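Local coordinates for protein cleavage and polyadenylation specificity factor 100 KD subunit (Methanosarcina mazei, PDB 2XR1) that probably terminates transcription by cleaving nascent RNA at the exit channel of RNA polymerase, acting as a dimeric nuclease that needs two zinc ions, at residues Lys324-Asn329 / Ile338-Ile343; Thr533-Gly538 / Gln575-Phe580. One frame throughout, in Å; residues are numbered along the deposited sequence.

From the N terminus, the chain first passes the two KH domains and most strands of one metallo-beta-lactamase sheet, then reaches contact 1. There Lys324-Asn329 and Ile338-Ile343 close a short hairpin whose connection carries the zinc ligand His332. The chain goes on into the beta-CASP region, where contact 2 closes a longer loop by setting Thr533-Gly538 beside Gln575-Phe580. The two loops follow in series, neither nested nor crossed. Contacts 1 and 2 do not touch: their centres are about 33 Å apart, and the nearest atoms of contacts 1 and 2 about 15 Å. Contact 1 joins adjacent antiparallel strands of the metallo-beta-lactamase core, and contact 2 joins parallel strands at an edge of the beta-CASP sheet.

Contact 1. Residues Lys324-Asn329 / Ile338-Ile343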
loop_
_atom_site.group_PDB
_atom_site.type_symbol
_atom_site.label_atom_id
_atom_site.label_comp_id
_atom_site.label_asym_id
_atom_site.label_seq_id
_atom_site.Cartn_x
_atom_site.Cartn_y
_atom_site.Cartn_z
ATOM N N LYS B 324 18.740 -9.528 5.112
ATOM C CA LYS B 324 19.841 -9.376 6.047
ATOM C C LYS B 324 20.003 -7.915 6.358
ATOM O O LYS B 324 20.021 -7.101 5.454
ATOM C CB LYS B 324 21.141 -9.873 5.441
ATOM C CG LYS B 324 21.265 -11.341 5.435
ATOM C CD LYS B 324 22.626 -11.750 4.950
ATOM C CE LYS B 324 22.714 -13.277 4.678
ATOM N NZ LYS B 324 21.530 -13.768 3.893
ATOM N N LEU B 325 20.150 -7.599 7.628
ATOM C CA LEU B 325 20.268 -6.222 8.117
ATOM C C LEU B 325 21.650 -5.984 8.709
ATOM O O LEU B 325 22.201 -6.860 9.391
ATOM C CB LEU B 325 19.244 -5.978 9.219
ATOM C CG LEU B 325 19.433 -4.705 10.068
ATOM C CD1 LEU B 325 19.259 -3.429 9.227
ATOM C CD2 LEU B 325 18.495 -4.682 11.302
ATOM N N THR B 326 22.205 -4.798 8.409
ATOM C CA THR B 326 23.459 -4.314 9.011
ATOM C C THR B 326 23.307 -2.873 9.458
ATOM O O THR B 326 22.969 -1.993 8.648
ATOM C CB THR B 326 24.631 -4.321 8.055
ATOM O OG1 THR B 326 24.563 -5.439 7.172
ATOM C CG2 THR B 326 25.960 -4.373 8.838
ATOM N N PHE B 327 23.597 -2.607 10.720
ATOM C CA PHE B 327 23.594 -1.226 11.175
ATOM C C PHE B 327 24.969 -0.598 10.993
ATOM O O PHE B 327 25.987 -1.283 11.104
ATOM C CB PHE B 327 23.239 -1.155 12.654
ATOM C CG PHE B 327 21.798 -1.441 12.970
ATOM C CD1 PHE B 327 20.771 -0.838 12.259
ATOM C CD2 PHE B 327 21.485 -2.262 14.036
ATOM C CE1 PHE B 327 19.452 -1.091 12.586
ATOM C CE2 PHE B 327 20.162 -2.501 14.413
ATOM C CZ PHE B 327 19.156 -1.928 13.702
ATOM N N HIS B 328 25.006 0.707 10.716
ATOM C CA HIS B 328 26.263 1.445 10.623
ATOM C C HIS B 328 26.111 2.779 11.352
ATOM O O HIS B 328 25.017 3.261 11.545
ATOM C CB HIS B 328 26.644 1.725 9.180
ATOM C CG HIS B 328 26.818 0.509 8.318
ATOM N ND1 HIS B 328 28.058 -0.022 8.014
ATOM C CD2 HIS B 328 25.921 -0.203 7.595
ATOM C CE1 HIS B 328 27.910 -1.038 7.182
ATOM N NE2 HIS B 328 26.621 -1.171 6.914
ATOM N N ASN B 329 27.228 3.407 11.701
ATOM C CA ASN B 329 27.184 4.658 12.412
ATOM C C ASN B 329 26.440 5.762 11.648
ATOM O O ASN B 329 26.689 5.989 10.481
ATOM C CB ASN B 329 28.583 5.145 12.721
ATOM C CG ASN B 329 28.573 6.453 13.520
ATOM O OD1 ASN B 329 28.260 6.456 14.696
ATOM N ND2 ASN B 329 28.927 7.566 12.870
ATOM N N ILE B 338 22.414 3.734 10.633
ATOM C CA ILE B 338 22.003 3.699 9.258
ATOM C C ILE B 338 21.695 2.221 9.008
ATOM O O ILE B 338 22.438 1.338 9.369
ATOM C CB ILE B 338 23.175 4.200 8.358
ATOM C CG1 ILE B 338 23.228 5.729 8.437
ATOM C CG2 ILE B 338 22.967 3.740 6.948
ATOM C CD1 ILE B 338 24.425 6.255 7.841
ATOM N N SER B 339 20.605 1.946 8.356
ATOM C CA SER B 339 20.139 0.596 8.240
ATOM C C SER B 339 20.279 0.114 6.825
ATOM O O SER B 339 19.634 0.634 5.952
ATOM C CB SER B 339 18.714 0.579 8.707
ATOM O OG SER B 339 18.737 1.003 10.074
ATOM N N HIS B 340 21.157 -0.845 6.608
ATOM C CA HIS B 340 21.312 -1.460 5.313
ATOM C C HIS B 340 20.582 -2.822 5.242
ATOM O O HIS B 340 20.820 -3.711 6.073
ATOM C CB HIS B 340 22.814 -1.634 5.038
ATOM C CG HIS B 340 23.131 -2.258 3.726
ATOM N ND1 HIS B 340 23.177 -3.619 3.546
ATOM C CD2 HIS B 340 23.430 -1.708 2.529
ATOM C CE1 HIS B 340 23.471 -3.881 2.285
ATOM N NE2 HIS B 340 23.621 -2.738 1.642
ATOM N N PHE B 341 19.722 -2.981 4.253
ATOM C CA PHE B 341 18.967 -4.207 4.050
ATOM C C PHE B 341 19.338 -4.861 2.746
ATOM O O PHE B 341 19.164 -4.264 1.667
ATOM C CB PHE B 341 17.494 -3.909 3.981
ATOM C CG PHE B 341 16.925 -3.401 5.249
ATOM C CD1 PHE B 341 16.435 -4.271 6.195
ATOM C CD2 PHE B 341 16.852 -2.054 5.502
ATOM C CE1 PHE B 341 15.867 -3.814 7.321
ATOM C CE2 PHE B 341 16.290 -1.590 6.673
ATOM C CZ PHE B 341 15.814 -2.473 7.569
ATOM N N HIS B 342 19.811 -6.091 2.861
ATOM C CA HIS B 342 20.311 -6.886 1.740
ATOM C C HIS B 342 19.221 -7.887 1.504
ATOM O O HIS B 342 18.939 -8.695 2.389
ATOM C CB HIS B 342 21.635 -7.567 2.155
ATOM C CG HIS B 342 22.231 -8.475 1.128
ATOM N ND1 HIS B 342 22.384 -8.120 -0.191
ATOM C CD2 HIS B 342 22.774 -9.711 1.241
ATOM C CE1 HIS B 342 22.939 -9.119 -0.855
ATOM N NE2 HIS B 342 23.189 -10.096 -0.006
ATOM N N ILE B 343 18.562 -7.791 0.350
ATOM C CA ILE B 343 17.376 -8.588 0.056
ATOM C C ILE B 343 17.678 -9.667 -0.927
ATOM O O ILE B 343 18.175 -9.416 -2.009
ATOM C CB ILE B 343 16.258 -7.687 -0.490
ATOM C CG1 ILE B 343 16.155 -6.425 0.405
ATOM C CG2 ILE B 343 14.921 -8.490 -0.672
ATOM C CD1 ILE B 343 14.828 -5.931 0.590
HETATM O O HOH W 1 22.903 -5.924 4.983
#
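Leu325 and Phe341 face each other as a non-hydrogen-bonded pair, their side chains running alongside and pointing the same way. A chi1 of 166° carries Leu325 CG away from the backbone N, and chi2 (65°) then sets CD1 over one face of the Phe341 ring, 4.1 Å from the ring centroid and 18° off the normal, a CH-pi contact. The next pair on this face meets differently: Ser339 OG approaches the Phe327 ring at its edge, 3.3 Å from CE1. On the opposite face, Thr326 and His340 are joined through a water that lies in the His340 ring plane, 2.7 Å from ND1 and 2.8 Å from Thr326 OG1. The same water donates to Lys324 O at 3.1 Å, while the other ring nitrogen, NE2, bonds to Arg373 O, so both are engaged. Six backbone hydrogen bonds from the Lys324, Thr326 and His328 pairings fix the antiparallel register. The hairpin belongs to one of the two sheets of the metallo-beta-lactamase sandwich. Leu325, Phe327 and Ser339 pack on strand 240-242 of the other sheet and Phe341 on strand 199-203, while strands 317-320 and 348-352 flank the hairpin within its own sheet.

Contact 2. Residues Thr533-Gly538 / Gln575-Phe580; sequences TLVFVG and QVVDGF
Val537 and Phe580 meet where two neighbouring parallel strands of the six-stranded beta-CASP sheet run out into loops. Strand 573-576 is the outermost strand and 533-536 lies next to it. Their parallel pairing rests on a ladder of backbone bonds: Gln575 N to Leu534 O, Phe536 N to Gln575 O, and Val577 N to Phe536 O, the last at 2.7 Å. Beyond the ladder the second chain bends through an inverse gamma turn centred on Asp578, and Phe580 N then bonds to Val537 O at 3.0 Å, lying nearly on the line of the C=O bond, although the N-H itself is bent (143°).

Along the Phe580 side chain, CB sits 3.5 Å from Val537 O and CG 4.1 Å from that same Val537 O. The first torsion sets CG beside the backbone N (chi1 -49°), and the second (chi2 81°) turns the ring so that an edge meets this oxygen, which lies in the ring plane. Further out, CD1 lies beside Val537 O and makes an apolar contact with Val537 CB at 3.8 Å. On the same edge Phe580 CD1 comes 3.6 Å from Val577 O, of its own segment, with CE1 just beyond.

Different helices meet the two surfaces of the strand pair. Val535, Gln575 and Val577 face helix 393-409, while Phe536, and Val576 at its margin, touch helix 545-550. Gly538 lies about 11 Å from a bound zinc ion, at the end of the pair turned toward the metal centre. Here Asp578 brings one carboxylate oxygen to the glycine: OD1 stands 3.2 Å from Gly538 CA and is hydrogen-bonded to Tyr383 OH.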
loop_
_atom_site.group_PDB
_atom_site.type_symbol
_atom_site.label_atom_id
_atom_site.label_comp_id
_atom_site.label_asym_id
_atom_site.label_seq_id
_atom_site.Cartn_x
_atom_site.Cartn_y
_atom_site.Cartn_z
ATOM N N THR B 533 18.171 35.219 28.623
ATOM C CA THR B 533 18.252 34.789 27.241
ATOM C C THR B 533 17.716 33.382 27.013
ATOM O O THR B 533 17.870 32.496 27.855
ATOM C CB THR B 533 19.690 34.811 26.764
ATOM O OG1 THR B 533 20.236 36.116 26.980
ATOM C CG2 THR B 533 19.764 34.481 25.269
ATOM N N LEU B 534 17.097 33.179 25.850
ATOM C CA LEU B 534 16.561 31.887 25.497
ATOM C C LEU B 534 17.304 31.383 24.271
ATOM O O LEU B 534 17.177 31.983 23.206
ATOM C CB LEU B 534 15.061 32.013 25.200
ATOM C CG LEU B 534 14.337 30.720 24.797
ATOM C CD1 LEU B 534 14.230 29.831 26.008
ATOM C CD2 LEU B 534 12.968 31.046 24.191
ATOM N N VAL B 535 18.046 30.279 24.403
ATOM C CA VAL B 535 18.987 29.870 23.360
ATOM C C VAL B 535 18.469 28.682 22.585
ATOM O O VAL B 535 18.366 27.596 23.122
ATOM C CB VAL B 535 20.352 29.514 23.985
ATOM C CG1 VAL B 535 21.423 29.304 22.910
ATOM C CG2 VAL B 535 20.787 30.628 24.960
ATOM N N PHE B 536 18.137 28.876 21.325
ATOM C CA PHE B 536 17.778 27.752 20.463
ATOM C C PHE B 536 19.001 27.162 19.765
ATOM O O PHE B 536 19.647 27.844 18.991
ATOM C CB PHE B 536 16.772 28.186 19.404
ATOM C CG PHE B 536 15.413 28.474 19.946
ATOM C CD1 PHE B 536 14.637 27.464 20.470
ATOM C CD2 PHE B 536 14.891 29.761 19.917
ATOM C CE1 PHE B 536 13.382 27.726 20.974
ATOM C CE2 PHE B 536 13.622 30.016 20.407
ATOM C CZ PHE B 536 12.875 28.997 20.931
ATOM N N VAL B 537 19.276 25.884 20.006
ATOM C CA VAL B 537 20.505 25.248 19.549
ATOM C C VAL B 537 20.269 24.281 18.408
ATOM O O VAL B 537 21.211 23.692 17.897
ATOM C CB VAL B 537 21.185 24.481 20.657
ATOM C CG1 VAL B 537 21.552 25.418 21.817
ATOM C CG2 VAL B 537 20.316 23.380 21.099
ATOM N N GLY B 538 19.026 24.135 17.985
ATOM C CA GLY B 538 18.717 23.322 16.824
ATOM C C GLY B 538 17.372 23.721 16.238
ATOM O O GLY B 538 16.632 24.476 16.879
ATOM N N GLN B 575 18.198 34.068 21.105
ATOM C CA GLN B 575 19.276 33.874 20.148
ATOM C C GLN B 575 19.165 32.494 19.567
ATOM O O GLN B 575 18.701 31.576 20.230
ATOM C CB GLN B 575 20.643 34.108 20.774
ATOM C CG GLN B 575 20.933 35.599 21.108
ATOM C CD GLN B 575 21.840 36.318 20.112
ATOM O OE1 GLN B 575 22.285 35.745 19.120
ATOM N NE2 GLN B 575 22.145 37.569 20.400
ATOM N N VAL B 576 19.553 32.355 18.309
ATOM C CA VAL B 576 19.495 31.085 17.619
ATOM C C VAL B 576 20.924 30.694 17.264
ATOM O O VAL B 576 21.605 31.415 16.540
ATOM C CB VAL B 576 18.632 31.208 16.339
ATOM C CG1 VAL B 576 18.606 29.906 15.598
ATOM C CG2 VAL B 576 17.210 31.643 16.686
ATOM N N VAL B 577 21.397 29.580 17.797
ATOM C CA VAL B 577 22.745 29.096 17.505
ATOM C C VAL B 577 22.560 27.691 16.991
ATOM O O VAL B 577 22.694 26.709 17.716
ATOM C CB VAL B 577 23.630 29.120 18.751
ATOM C CG1 VAL B 577 25.043 28.697 18.415
ATOM C CG2 VAL B 577 23.598 30.502 19.383
ATOM N N ASP B 578 22.207 27.590 15.728
ATOM C CA ASP B 578 21.712 26.337 15.190
ATOM C C ASP B 578 22.937 25.539 14.795
ATOM O O ASP B 578 23.249 25.409 13.612
ATOM C CB ASP B 578 20.780 26.604 13.993
ATOM C CG ASP B 578 19.989 25.367 13.542
ATOM O OD1 ASP B 578 20.108 24.290 14.151
ATOM O OD2 ASP B 578 19.196 25.489 12.558
ATOM N N GLY B 579 23.642 25.015 15.786
ATOM C CA GLY B 579 24.821 24.216 15.511
ATOM C C GLY B 579 24.868 22.881 16.223
ATOM O O GLY B 579 25.881 22.209 16.178
ATOM N N PHE B 580 23.784 22.480 16.868
ATOM C CA PHE B 580 23.838 21.303 17.705
ATOM C C PHE B 580 22.680 20.367 17.490
ATOM O O PHE B 580 22.380 19.552 18.356
ATOM C CB PHE B 580 23.892 21.737 19.157
ATOM C CG PHE B 580 24.930 22.775 19.413
ATOM C CD1 PHE B 580 24.671 24.100 19.132
ATOM C CD2 PHE B 580 26.175 22.428 19.895
ATOM C CE1 PHE B 580 25.622 25.093 19.367
ATOM C CE2 PHE B 580 27.132 23.394 20.129
ATOM C CZ PHE B 580 26.853 24.745 19.861
#